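Local coordinates for DNA polymerase (Bacillus phage phi29, PDB 1XI1), which replicates phage DNA from a protein primer by strand displacement with high processivity and fidelity, and in its natural form also carries a proofreading 3'-5' exonuclease, at residues I269-K274 / G350-A355; R289-L294 / G321-L326; E296-T301 / M336-D341; T400-Y405 / L412-G417. The protein carries 2 engineered substitutions. One frame throughout, in Å; residues are numbered along the deposited sequence.

Contacts 1, 2 and 3 belong to one part of the polymerization region, and contact 4 lies apart from them. Contacts 1 and 2 pair strands of the same antiparallel sheet; contact 3 packs a loop against a helix end that runs into strand 340-356. Contacts 2 and 3 touch: their centres are 13 Å apart, and Glu293 O lies 2.8 Å from Asp341 N, a probable hydrogen bond. The centres of contacts 1 and 2 are 22 Å apart. Contact 4, the TPR2 hairpin, is centred about 40 Å from contacts 1 and 2. Its nearest atom is about 12 Å from the bound nucleic acid, against about 28 to 34 Å for the other three.

Contact 1: I269-K274 / G350-A355; sequences IVFEGK and GLKFKA
The ring of Phe271 lies over the backbone of Gly350. Gly350 CA sits 3.8 Å from the ring centroid in a CH-pi contact, 23° off the ring normal. Gly350 N is above the same face, nearer the rim. At the ring edge, in its plane, is the carbonyl O of Gly273. This is an antiparallel strand pair, 267-272 beside 340-356, in a sheet of the polymerization region. The sheet is probably part of the TPR1 insertion of protein-primed polymerases. Two hydrogen-bonded pairs hold the strands. Ile269 N reaches Lys352 O at 3.1 Å, and Lys352 N reaches Ile269 O at 3.0 Å. Phe271 and Gly350 exchange two bonds in the same manner. Val270 and Leu351 form the non-hydrogen-bonded pair between them. Phe271 CG stands between the backbone N and the carbonyl carbon (chi1 66°), which swings the ring across to the partner strand. Gly350 has no side chain to block it. Lys352 comes to the ring obliquely, with its CG 3.5 Å from Phe271 CD2. Its amine goes on to a salt bridge with Asp278. His284 and Gln286 of strand 283-294 also touch the ring. Leu351 is on the other face of the sheet, where Leu218 and Val222 of helix 216-224 pack on it. There Val270 CG2 and Leu351 CD2 lie side by side in a tight 3.5 Å contact.

Contact 2: R289-L294 / G321-L326; sequences RCEFEL and GEIADL
Asp325 has CG opposite its own backbone N (chi1 -167°), and this lays its carboxylate alongside the Arg289 chain. Phe292 takes chi1 51°, which carries its ring edge to Ala324 CB. The salt bridge runs from Arg289 NE to Asp325 OD2 at 3.3 Å. OD2 is met on its anti side, by a donor tilted 29° from the carboxylate plane, and the two flat groups are strongly tilted to each other. The strands, 283-294 and 324-329, are antiparallel neighbours in a sheet of the polymerization region. Cys290 and Ala324 form a hydrogen-bonded pair, with Cys290 N 3.1 Å from Ala324 O. Ala324 CB meets the edge of the Phe292 ring, 3.5 Å from CE2. Tyr340 meets the same ring nearly at right angles. The side chains of Ile323 and Glu291 pass at a slant, with CG1 of Ile323 3.9 Å from CG of Glu291. A water donates to Glu291 OE2 at 2.7 Å and takes a weak bond from Gly321 N. Neither charge of the salt bridge depends on the other alone. Arg289 NH1 has a second ion pair with Glu346, and Asp325 OD1 is bonded to His287. The long, tilted bond to OD2 is therefore probably one modest link in a wider polar network along this face of the sheet.

Contact 3: E296-T301 / M336-D341; sequences EGYIPT and MKEHYD
Residues 296-301 form an irregular loop after strand 283-294, and it lies against the point where helix 330-339 ends and Tyr340 opens the next strand, where Tyr340 N closes the last helical turn on Met336 O. The main side-chain link is His339 ND1 to Ile299 O, 2.7 Å long and nearly straight at 173°. The acceptor lies in the imidazole plane, and ND1 meets a lone pair of the carbonyl in the carbonyl plane. With CG beside the backbone N (chi1 -72°), the His339 ring reaches out to the loop. Tyr298 comes over one face of it, with its CD2 3.7 Å from His339 CD2. The two rings are oblique, 5.2 Å between centroids. Glu338 CG touches Tyr298 CE2 at 3.8 Å, and the carbonyl O of Glu338 lies over a face of the Tyr298 ring. Tyr340 OH receives the bond from Thr301 N at 2.8 Å, while Thr301 CB sits at the edge of the Tyr340 ring, 3.7 Å from CE1. Helix 427-447 backs the loop: Gln446 bonds to Gly297 O and Ile299 N. The side chain of Thr301 is about 7 Å from that of Arg438, which is probably involved in binding template-primer structures. Thr301 OG1 is buried with no bonding partner in the model. Tyr340 OH is held much more fully: it also accepts from Ile302 N and donates to Leu316 O. These three bonds fix the hydroxyl, and ND1 must carry a proton to serve Ile299.

Contact 4: T400-Y405 / L412-G417; sequences TGKVPY and LGFRLG
Tyr405 and Arg415 make the cation-pi contact of this pair. The guanidinium of Arg415 lies flat on the ring, with centres 4.5 Å apart and planes at 27°. It is off-centre, and NH2 comes closest, 3.6 Å from Tyr405 CD2. The opposite face of the ring rests on Gly413, whose CA makes a CH-pi contact 3.8 Å from the centroid. A chi1 of 69° folds the Tyr405 ring back over the strand pair, and a similar turn in Arg415 brings the two groups together on one face of the sheet. Five backbone bonds join the strands, the one from Tyr405 N to Gly413 O being the most bent, at 139°. Val403 and Arg415 form a hydrogen-bonded pair, with Val403 N to Arg415 O at 2.8 Å. Tyr405 and Gly413 form another, and Gly417 N closes the set on Gly401 O at 2.7 Å. Together these strands are the beta hairpin of TPR2, the insertion characteristic of protein-primed polymerases. It packs on the exonuclease region: Pro404 touches Tyr90 and Thr92, and Lys402 has a backbone bond with Ile94. CA-H...O contacts fill in between the pairs, as from Phe414 CA to Val403 O at 3.2 Å. Apolar contacts lie on the other face, where Pro404 CB meets Phe414 CE2 at 3.4 Å. At the open end of the hairpin, Thr400 CG2 touches Leu416 CD1 at 3.7 Å, while Thr400 OG1 bonds to Asp398.

Contact 1: I269-K274 / G350-A355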
loop_
_atom_site.group_PDB
_atom_site.type_symbol
_atom_site.label_atom_id
_atom_site.label_comp_id
_atom_site.label_asym_id
_atom_site.label_seq_id
_atom_site.Cartn_x
_atom_site.Cartn_y
_atom_site.Cartn_z
ATOM N N ILE C 269 1.730 -19.069 24.455
ATOM C CA ILE C 269 2.366 -19.705 25.607
ATOM C C ILE C 269 3.864 -19.746 25.328
ATOM O O ILE C 269 4.301 -20.267 24.302
ATOM C CB ILE C 269 1.907 -21.150 25.786
ATOM C CG1 ILE C 269 0.445 -21.183 26.204
ATOM C CG2 ILE C 269 2.788 -21.852 26.811
ATOM C CD1 ILE C 269 -0.050 -22.585 26.477
ATOM N N VAL C 270 4.650 -19.203 26.243
ATOM C CA VAL C 270 6.087 -19.181 26.070
ATOM C C VAL C 270 6.702 -20.523 26.429
ATOM O O VAL C 270 6.330 -21.129 27.427
ATOM C CB VAL C 270 6.704 -18.101 26.957
ATOM C CG1 VAL C 270 8.219 -18.260 27.001
ATOM C CG2 VAL C 270 6.329 -16.722 26.406
ATOM N N PHE C 271 7.631 -21.002 25.607
ATOM C CA PHE C 271 8.295 -22.264 25.905
ATOM C C PHE C 271 9.807 -22.110 25.780
ATOM O O PHE C 271 10.300 -21.177 25.146
ATOM C CB PHE C 271 7.770 -23.384 24.999
ATOM C CG PHE C 271 8.104 -23.216 23.540
ATOM C CD1 PHE C 271 9.359 -23.558 23.051
ATOM C CD2 PHE C 271 7.147 -22.745 22.647
ATOM C CE1 PHE C 271 9.653 -23.436 21.697
ATOM C CE2 PHE C 271 7.433 -22.620 21.296
ATOM C CZ PHE C 271 8.685 -22.966 20.817
ATOM N N GLU C 272 10.542 -23.015 26.410
ATOM C CA GLU C 272 11.992 -22.956 26.372
ATOM C C GLU C 272 12.565 -24.054 25.495
ATOM O O GLU C 272 12.018 -25.154 25.422
ATOM C CB GLU C 272 12.555 -23.061 27.794
ATOM C CG GLU C 272 12.378 -21.792 28.613
ATOM C CD GLU C 272 12.546 -22.024 30.109
ATOM O OE1 GLU C 272 13.584 -22.587 30.531
ATOM O OE2 GLU C 272 11.631 -21.639 30.871
ATOM N N GLY C 273 13.673 -23.755 24.829
ATOM C CA GLY C 273 14.285 -24.749 23.971
ATOM C C GLY C 273 13.513 -24.954 22.681
ATOM O O GLY C 273 12.902 -24.027 22.156
ATOM N N LYS C 274 13.525 -26.187 22.191
ATOM C CA LYS C 274 12.870 -26.536 20.936
ATOM C C LYS C 274 11.408 -26.914 21.086
ATOM O O LYS C 274 11.030 -27.633 22.020
ATOM C CB LYS C 274 13.621 -27.687 20.276
ATOM C CG LYS C 274 13.039 -28.157 18.972
ATOM C CD LYS C 274 13.767 -29.405 18.489
ATOM C CE LYS C 274 13.178 -29.899 17.179
ATOM N NZ LYS C 274 13.819 -31.147 16.684
ATOM N N GLY C 350 10.672 -20.141 22.207
ATOM C CA GLY C 350 9.715 -19.645 21.239
ATOM C C GLY C 350 8.346 -19.366 21.810
ATOM O O GLY C 350 8.178 -19.242 23.022
ATOM N N LEU C 351 7.362 -19.264 20.925
ATOM C CA LEU C 351 5.992 -18.989 21.315
ATOM C C LEU C 351 5.074 -19.960 20.596
ATOM O O LEU C 351 5.250 -20.201 19.393
ATOM C CB LEU C 351 5.617 -17.561 20.918
ATOM C CG LEU C 351 6.532 -16.448 21.420
ATOM C CD1 LEU C 351 6.076 -15.101 20.874
ATOM C CD2 LEU C 351 6.521 -16.441 22.952
ATOM N N LYS C 352 4.120 -20.533 21.335
ATOM C CA LYS C 352 3.129 -21.461 20.764
ATOM C C LYS C 352 1.804 -20.725 20.671
ATOM O O LYS C 352 1.511 -19.873 21.498
ATOM C CB LYS C 352 2.885 -22.682 21.657
ATOM C CG LYS C 352 3.960 -23.695 21.673
ATOM C CD LYS C 352 3.481 -24.976 22.366
ATOM C CE LYS C 352 3.012 -24.766 23.821
ATOM N NZ LYS C 352 2.783 -26.105 24.465
ATOM N N PHE C 353 0.990 -21.070 19.685
ATOM C CA PHE C 353 -0.303 -20.422 19.524
ATOM C C PHE C 353 -1.392 -21.427 19.222
ATOM O O PHE C 353 -1.120 -22.481 18.665
ATOM C CB PHE C 353 -0.258 -19.422 18.358
ATOM C CG PHE C 353 0.839 -18.419 18.461
ATOM C CD1 PHE C 353 2.152 -18.777 18.194
ATOM C CD2 PHE C 353 0.569 -17.128 18.850
ATOM C CE1 PHE C 353 3.176 -17.844 18.305
ATOM C CE2 PHE C 353 1.587 -16.196 18.963
ATOM C CZ PHE C 353 2.889 -16.559 18.694
ATOM N N LYS C 354 -2.623 -21.085 19.588
ATOM C CA LYS C 354 -3.735 -21.910 19.217
ATOM C C LYS C 354 -3.940 -21.601 17.759
ATOM O O LYS C 354 -3.461 -20.561 17.314
ATOM C CB LYS C 354 -4.991 -21.626 20.037
ATOM C CG LYS C 354 -4.939 -22.047 21.488
ATOM C CD LYS C 354 -6.201 -21.620 22.210
ATOM C CE LYS C 354 -6.138 -20.158 22.631
ATOM N NZ LYS C 354 -7.316 -19.775 23.458
ATOM N N ALA C 355 -4.597 -22.433 16.996
ATOM C CA ALA C 355 -4.778 -22.113 15.582
ATOM C C ALA C 355 -6.104 -22.630 15.062
ATOM O O ALA C 355 -6.691 -23.537 15.656
ATOM C CB ALA C 355 -3.638 -22.678 14.749
#

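Contact 2: R289-L294 / G321-L326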
loop_
_atom_site.group_PDB
_atom_site.type_symbol
_atom_site.label_atom_id
_atom_site.label_comp_id
_atom_site.label_asym_id
_atom_site.label_seq_id
_atom_site.Cartn_x
_atom_site.Cartn_y
_atom_site.Cartn_z
ATOM N N ARG C 289 19.467 -20.120 16.863
ATOM C CA ARG C 289 20.785 -19.556 16.642
ATOM C C ARG C 289 21.532 -20.588 15.822
ATOM O O ARG C 289 21.535 -21.764 16.169
ATOM C CB ARG C 289 21.479 -19.341 17.972
ATOM C CG ARG C 289 21.848 -17.912 18.248
ATOM C CD ARG C 289 22.512 -17.845 19.587
ATOM N NE ARG C 289 21.956 -16.762 20.379
ATOM C CZ ARG C 289 21.734 -16.842 21.687
ATOM N NH1 ARG C 289 22.028 -17.958 22.343
ATOM N NH2 ARG C 289 21.206 -15.816 22.333
ATOM N N CYS C 290 22.150 -20.168 14.727
ATOM C CA CYS C 290 22.849 -21.137 13.902
ATOM C C CYS C 290 23.703 -20.469 12.853
ATOM O O CYS C 290 23.842 -19.243 12.823
ATOM C CB CYS C 290 21.840 -22.040 13.200
ATOM S SG CYS C 290 20.756 -21.110 12.088
ATOM N N GLU C 291 24.288 -21.300 12.032
ATOM C CA GLU C 291 25.094 -20.908 10.914
ATOM C C GLU C 291 24.449 -21.665 9.745
ATOM O O GLU C 291 23.864 -22.735 9.946
ATOM C CB GLU C 291 26.567 -21.321 11.036
ATOM C CG GLU C 291 27.294 -20.682 12.191
ATOM C CD GLU C 291 28.780 -20.979 12.192
ATOM O OE1 GLU C 291 29.147 -22.141 12.509
ATOM O OE2 GLU C 291 29.583 -20.069 11.878
ATOM N N PHE C 292 24.549 -21.139 8.529
ATOM C CA PHE C 292 23.899 -21.802 7.414
ATOM C C PHE C 292 24.547 -21.568 6.057
ATOM O O PHE C 292 25.266 -20.601 5.850
ATOM C CB PHE C 292 22.437 -21.358 7.385
ATOM C CG PHE C 292 22.262 -19.866 7.422
ATOM C CD1 PHE C 292 22.335 -19.108 6.253
ATOM C CD2 PHE C 292 22.055 -19.209 8.636
ATOM C CE1 PHE C 292 22.200 -17.719 6.287
ATOM C CE2 PHE C 292 21.921 -17.817 8.687
ATOM C CZ PHE C 292 21.996 -17.071 7.503
ATOM N N GLU C 293 24.275 -22.472 5.132
ATOM C CA GLU C 293 24.808 -22.383 3.781
ATOM C C GLU C 293 23.704 -22.801 2.833
ATOM O O GLU C 293 23.210 -23.925 2.916
ATOM C CB GLU C 293 25.987 -23.336 3.608
ATOM C CG GLU C 293 27.243 -22.916 4.335
ATOM C CD GLU C 293 27.753 -21.587 3.850
ATOM O OE1 GLU C 293 27.486 -21.252 2.671
ATOM O OE2 GLU C 293 28.430 -20.890 4.639
ATOM N N LEU C 294 23.301 -21.904 1.947
ATOM C CA LEU C 294 22.258 -22.242 0.996
ATOM C C LEU C 294 22.698 -23.529 0.296
ATOM O O LEU C 294 23.872 -23.695 -0.031
ATOM C CB LEU C 294 22.088 -21.104 -0.013
ATOM C CG LEU C 294 20.969 -21.258 -1.040
ATOM C CD1 LEU C 294 19.632 -21.307 -0.327
ATOM C CD2 LEU C 294 21.014 -20.092 -2.024
ATOM N N GLY C 321 30.834 -17.511 8.518
ATOM C CA GLY C 321 31.635 -17.333 9.714
ATOM C C GLY C 321 30.907 -16.969 10.996
ATOM O O GLY C 321 31.253 -17.484 12.060
ATOM N N GLU C 322 29.916 -16.088 10.921
ATOM C CA GLU C 322 29.194 -15.697 12.124
ATOM C C GLU C 322 27.893 -16.449 12.398
ATOM O O GLU C 322 27.145 -16.790 11.484
ATOM C CB GLU C 322 28.920 -14.196 12.111
ATOM C CG GLU C 322 30.159 -13.355 12.355
ATOM C CD GLU C 322 29.831 -11.970 12.893
ATOM O OE1 GLU C 322 29.098 -11.882 13.908
ATOM O OE2 GLU C 322 30.312 -10.973 12.308
ATOM N N ILE C 323 27.642 -16.701 13.680
ATOM C CA ILE C 323 26.443 -17.400 14.130
ATOM C C ILE C 323 25.294 -16.420 14.038
ATOM O O ILE C 323 25.359 -15.342 14.616
ATOM C CB ILE C 323 26.576 -17.872 15.606
ATOM C CG1 ILE C 323 27.631 -18.978 15.710
ATOM C CG2 ILE C 323 25.228 -18.382 16.131
ATOM C CD1 ILE C 323 27.845 -19.487 17.151
ATOM N N ALA C 324 24.246 -16.795 13.309
ATOM C CA ALA C 324 23.083 -15.922 13.138
ATOM C C ALA C 324 22.083 -16.095 14.273
ATOM O O ALA C 324 22.045 -17.125 14.935
ATOM C CB ALA C 324 22.405 -16.210 11.809
ATOM N N ASP C 325 21.261 -15.078 14.465
ATOM C CA ASP C 325 20.230 -15.075 15.494
ATOM C C ASP C 325 18.901 -14.818 14.784
ATOM O O ASP C 325 18.690 -13.734 14.252
ATOM C CB ASP C 325 20.531 -13.962 16.491
ATOM C CG ASP C 325 19.710 -14.068 17.736
ATOM O OD1 ASP C 325 18.494 -13.809 17.650
ATOM O OD2 ASP C 325 20.274 -14.417 18.798
ATOM N N LEU C 326 18.007 -15.804 14.787
ATOM C CA LEU C 326 16.734 -15.673 14.082
ATOM C C LEU C 326 15.476 -16.090 14.843
ATOM O O LEU C 326 15.524 -16.956 15.707
ATOM C CB LEU C 326 16.780 -16.512 12.798
ATOM C CG LEU C 326 17.890 -16.270 11.777
ATOM C CD1 LEU C 326 17.916 -17.395 10.762
ATOM C CD2 LEU C 326 17.656 -14.939 11.094
HETATM O O HOH W 1 28.946 -19.344 9.366
#

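Contact 3: E296-T301 / M336-D341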
loop_
_atom_site.group_PDB
_atom_site.type_symbol
_atom_site.label_atom_id
_atom_site.label_comp_id
_atom_site.label_asym_id
_atom_site.label_seq_id
_atom_site.Cartn_x
_atom_site.Cartn_y
_atom_site.Cartn_z
ATOM N N GLU C 296 22.919 -26.319 -2.736
ATOM C CA GLU C 296 23.088 -26.219 -4.168
ATOM C C GLU C 296 21.781 -26.541 -4.881
ATOM O O GLU C 296 21.189 -27.598 -4.661
ATOM C CB GLU C 296 24.169 -27.195 -4.600
ATOM C CG GLU C 296 24.554 -27.101 -6.043
ATOM C CD GLU C 296 25.238 -28.360 -6.522
ATOM O OE1 GLU C 296 24.551 -29.400 -6.641
ATOM O OE2 GLU C 296 26.462 -28.312 -6.767
ATOM N N GLY C 297 21.334 -25.627 -5.737
ATOM C CA GLY C 297 20.100 -25.856 -6.469
ATOM C C GLY C 297 18.855 -25.408 -5.728
ATOM O O GLY C 297 17.757 -25.858 -6.037
ATOM N N TYR C 298 19.020 -24.512 -4.761
ATOM C CA TYR C 298 17.896 -24.025 -3.976
ATOM C C TYR C 298 17.862 -22.514 -3.930
ATOM O O TYR C 298 18.882 -21.848 -3.930
ATOM C CB TYR C 298 17.957 -24.584 -2.542
ATOM C CG TYR C 298 17.523 -26.028 -2.436
ATOM C CD1 TYR C 298 18.437 -27.075 -2.581
ATOM C CD2 TYR C 298 16.190 -26.347 -2.222
ATOM C CE1 TYR C 298 18.023 -28.401 -2.514
ATOM C CE2 TYR C 298 15.763 -27.668 -2.153
ATOM C CZ TYR C 298 16.685 -28.687 -2.300
ATOM O OH TYR C 298 16.265 -29.997 -2.235
ATOM N N ILE C 299 16.665 -21.972 -3.884
ATOM C CA ILE C 299 16.491 -20.539 -3.820
ATOM C C ILE C 299 16.748 -20.010 -2.398
ATOM O O ILE C 299 16.422 -20.659 -1.390
ATOM C CB ILE C 299 14.997 -20.176 -4.169
ATOM C CG1 ILE C 299 14.585 -20.819 -5.488
ATOM C CG2 ILE C 299 14.768 -18.676 -4.216
ATOM C CD1 ILE C 299 13.065 -20.707 -5.771
ATOM N N PRO C 300 17.376 -18.857 -2.340
ATOM C CA PRO C 300 17.541 -18.231 -1.021
ATOM C C PRO C 300 16.155 -18.040 -0.314
ATOM O O PRO C 300 15.136 -17.839 -0.986
ATOM C CB PRO C 300 18.317 -16.953 -1.343
ATOM C CG PRO C 300 18.915 -17.205 -2.686
ATOM C CD PRO C 300 17.870 -17.944 -3.474
ATOM N N THR C 301 16.122 -18.082 1.000
ATOM C CA THR C 301 14.899 -17.978 1.731
ATOM C C THR C 301 15.011 -17.009 2.907
ATOM O O THR C 301 14.083 -16.290 3.249
ATOM C CB THR C 301 14.495 -19.353 2.236
ATOM O OG1 THR C 301 13.663 -19.987 1.267
ATOM C CG2 THR C 301 13.758 -19.228 3.564
ATOM N N MET C 336 13.473 -23.105 5.569
ATOM C CA MET C 336 14.884 -22.862 5.771
ATOM C C MET C 336 15.659 -24.173 5.857
ATOM O O MET C 336 16.737 -24.301 5.268
ATOM C CB MET C 336 15.106 -22.038 7.034
ATOM C CG MET C 336 16.557 -21.651 7.236
ATOM S SD MET C 336 16.857 -20.811 8.809
ATOM C CE MET C 336 17.059 -22.212 9.917
ATOM N N LYS C 337 15.106 -25.148 6.577
ATOM C CA LYS C 337 15.747 -26.454 6.740
ATOM C C LYS C 337 15.919 -27.216 5.426
ATOM O O LYS C 337 16.865 -27.988 5.269
ATOM C CB LYS C 337 14.954 -27.309 7.735
ATOM C CG LYS C 337 15.089 -26.837 9.184
ATOM C CD LYS C 337 13.976 -27.355 10.096
ATOM C CE LYS C 337 13.879 -28.864 10.074
ATOM N NZ LYS C 337 13.293 -29.398 11.340
ATOM N N GLU C 338 15.010 -27.004 4.482
ATOM C CA GLU C 338 15.103 -27.697 3.204
ATOM C C GLU C 338 16.066 -27.020 2.239
ATOM O O GLU C 338 16.860 -27.695 1.589
ATOM C CB GLU C 338 13.733 -27.803 2.538
ATOM C CG GLU C 338 13.831 -28.195 1.081
ATOM C CD GLU C 338 12.500 -28.207 0.376
ATOM O OE1 GLU C 338 11.777 -27.191 0.452
ATOM O OE2 GLU C 338 12.183 -29.236 -0.263
ATOM N N HIS C 339 15.998 -25.690 2.158
ATOM C CA HIS C 339 16.835 -24.915 1.245
ATOM C C HIS C 339 18.264 -24.681 1.722
ATOM O O HIS C 339 19.149 -24.383 0.906
ATOM C CB HIS C 339 16.191 -23.555 0.935
ATOM C CG HIS C 339 14.987 -23.634 0.039
ATOM N ND1 HIS C 339 14.725 -22.694 -0.941
ATOM C CD2 HIS C 339 13.937 -24.493 0.022
ATOM C CE1 HIS C 339 13.564 -22.969 -1.515
ATOM N NE2 HIS C 339 13.065 -24.053 -0.948
ATOM N N TYR C 340 18.509 -24.810 3.041
ATOM C CA TYR C 340 19.867 -24.580 3.540
ATOM C C TYR C 340 20.435 -25.770 4.307
ATOM O O TYR C 340 19.748 -26.740 4.592
ATOM C CB TYR C 340 19.955 -23.400 4.497
ATOM C CG TYR C 340 19.547 -22.048 3.993
ATOM C CD1 TYR C 340 18.246 -21.805 3.604
ATOM C CD2 TYR C 340 20.463 -21.007 3.924
ATOM C CE1 TYR C 340 17.850 -20.559 3.190
ATOM C CE2 TYR C 340 20.076 -19.750 3.483
ATOM C CZ TYR C 340 18.756 -19.537 3.133
ATOM O OH TYR C 340 18.347 -18.289 2.743
ATOM N N ASP C 341 21.723 -25.650 4.613
ATOM C CA ASP C 341 22.428 -26.590 5.426
ATOM C C ASP C 341 22.629 -25.838 6.724
ATOM O O ASP C 341 23.291 -24.785 6.744
ATOM C CB ASP C 341 23.781 -26.980 4.810
ATOM C CG ASP C 341 23.672 -28.117 3.807
ATOM O OD1 ASP C 341 22.930 -29.089 4.080
ATOM O OD2 ASP C 341 24.342 -28.047 2.757
#

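Contact 4: T400-Y405 / L412-G417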
loop_
_atom_site.group_PDB
_atom_site.type_symbol
_atom_site.label_atom_id
_atom_site.label_comp_id
_atom_site.label_asym_id
_atom_site.label_seq_id
_atom_site.Cartn_x
_atom_site.Cartn_y
_atom_site.Cartn_z
ATOM N N THR C 400 5.257 7.265 16.065
ATOM C CA THR C 400 6.141 8.425 16.056
ATOM C C THR C 400 6.095 9.052 14.671
ATOM O O THR C 400 6.326 8.368 13.670
ATOM C CB THR C 400 7.599 8.035 16.353
ATOM O OG1 THR C 400 7.664 7.307 17.586
ATOM C CG2 THR C 400 8.458 9.281 16.454
ATOM N N GLY C 401 5.810 10.349 14.607
ATOM C CA GLY C 401 5.739 11.002 13.314
ATOM C C GLY C 401 6.414 12.356 13.195
ATOM O O GLY C 401 7.119 12.790 14.100
ATOM N N LYS C 402 6.195 13.013 12.056
ATOM C CA LYS C 402 6.767 14.326 11.779
ATOM C C LYS C 402 5.852 15.401 12.313
ATOM O O LYS C 402 4.627 15.308 12.185
ATOM C CB LYS C 402 6.924 14.558 10.274
ATOM C CG LYS C 402 7.859 13.620 9.553
ATOM C CD LYS C 402 8.102 14.132 8.147
ATOM C CE LYS C 402 8.985 13.184 7.358
ATOM N NZ LYS C 402 9.269 13.708 5.991
ATOM N N VAL C 403 6.449 16.426 12.905
ATOM C CA VAL C 403 5.684 17.537 13.447
ATOM C C VAL C 403 6.108 18.760 12.660
ATOM O O VAL C 403 7.291 19.079 12.584
ATOM C CB VAL C 403 5.981 17.738 14.960
ATOM C CG1 VAL C 403 5.277 18.989 15.487
ATOM C CG2 VAL C 403 5.526 16.497 15.739
ATOM N N PRO C 404 5.141 19.453 12.037
ATOM C CA PRO C 404 5.424 20.650 11.245
ATOM C C PRO C 404 5.619 21.923 12.064
ATOM O O PRO C 404 5.237 22.006 13.231
ATOM C CB PRO C 404 4.201 20.736 10.329
ATOM C CG PRO C 404 3.107 20.317 11.251
ATOM C CD PRO C 404 3.719 19.080 11.908
ATOM N N TYR C 405 6.226 22.910 11.424
ATOM C CA TYR C 405 6.461 24.227 12.004
ATOM C C TYR C 405 6.793 25.130 10.822
ATOM O O TYR C 405 7.201 24.659 9.761
ATOM C CB TYR C 405 7.612 24.195 13.015
ATOM C CG TYR C 405 8.992 23.956 12.438
ATOM C CD1 TYR C 405 9.767 25.016 11.966
ATOM C CD2 TYR C 405 9.519 22.668 12.359
ATOM C CE1 TYR C 405 11.035 24.799 11.429
ATOM C CE2 TYR C 405 10.786 22.440 11.821
ATOM C CZ TYR C 405 11.536 23.512 11.357
ATOM O OH TYR C 405 12.781 23.298 10.800
ATOM N N LEU C 412 7.484 25.423 5.217
ATOM C CA LEU C 412 7.301 24.506 6.330
ATOM C C LEU C 412 8.532 23.672 6.644
ATOM O O LEU C 412 9.329 23.346 5.766
ATOM C CB LEU C 412 6.130 23.559 6.046
ATOM C CG LEU C 412 4.709 24.131 6.098
ATOM C CD1 LEU C 412 3.730 23.040 5.679
ATOM C CD2 LEU C 412 4.388 24.642 7.517
ATOM N N GLY C 413 8.676 23.330 7.918
ATOM C CA GLY C 413 9.780 22.501 8.346
ATOM C C GLY C 413 9.142 21.356 9.093
ATOM O O GLY C 413 7.955 21.419 9.398
ATOM N N PHE C 414 9.902 20.310 9.376
ATOM C CA PHE C 414 9.373 19.165 10.107
ATOM C C PHE C 414 10.431 18.627 11.045
ATOM O O PHE C 414 11.614 18.650 10.725
ATOM C CB PHE C 414 8.969 18.031 9.152
ATOM C CG PHE C 414 7.841 18.385 8.219
ATOM C CD1 PHE C 414 8.094 18.676 6.877
ATOM C CD2 PHE C 414 6.527 18.444 8.686
ATOM C CE1 PHE C 414 7.048 19.030 6.008
ATOM C CE2 PHE C 414 5.469 18.797 7.831
ATOM C CZ PHE C 414 5.726 19.091 6.490
ATOM N N ARG C 415 10.013 18.155 12.209
ATOM C CA ARG C 415 10.964 17.563 13.122
ATOM C C ARG C 415 10.332 16.293 13.678
ATOM O O ARG C 415 9.106 16.134 13.659
ATOM C CB ARG C 415 11.353 18.548 14.239
ATOM C CG ARG C 415 10.346 18.730 15.364
ATOM C CD ARG C 415 10.870 19.744 16.397
ATOM N NE ARG C 415 10.726 21.136 15.957
ATOM C CZ ARG C 415 11.733 21.977 15.719
ATOM N NH1 ARG C 415 12.994 21.584 15.869
ATOM N NH2 ARG C 415 11.474 23.223 15.330
ATOM N N LEU C 416 11.166 15.365 14.125
ATOM C CA LEU C 416 10.647 14.129 14.676
ATOM C C LEU C 416 9.844 14.469 15.930
ATOM O O LEU C 416 10.268 15.296 16.751
ATOM C CB LEU C 416 11.800 13.182 15.014
ATOM C CG LEU C 416 11.402 11.749 15.382
ATOM C CD1 LEU C 416 10.688 11.100 14.192
ATOM C CD2 LEU C 416 12.649 10.946 15.776
ATOM N N GLY C 417 8.674 13.848 16.058
ATOM C CA GLY C 417 7.825 14.090 17.207
ATOM C C GLY C 417 8.223 13.209 18.371
ATOM O O GLY C 417 8.915 12.212 18.194
#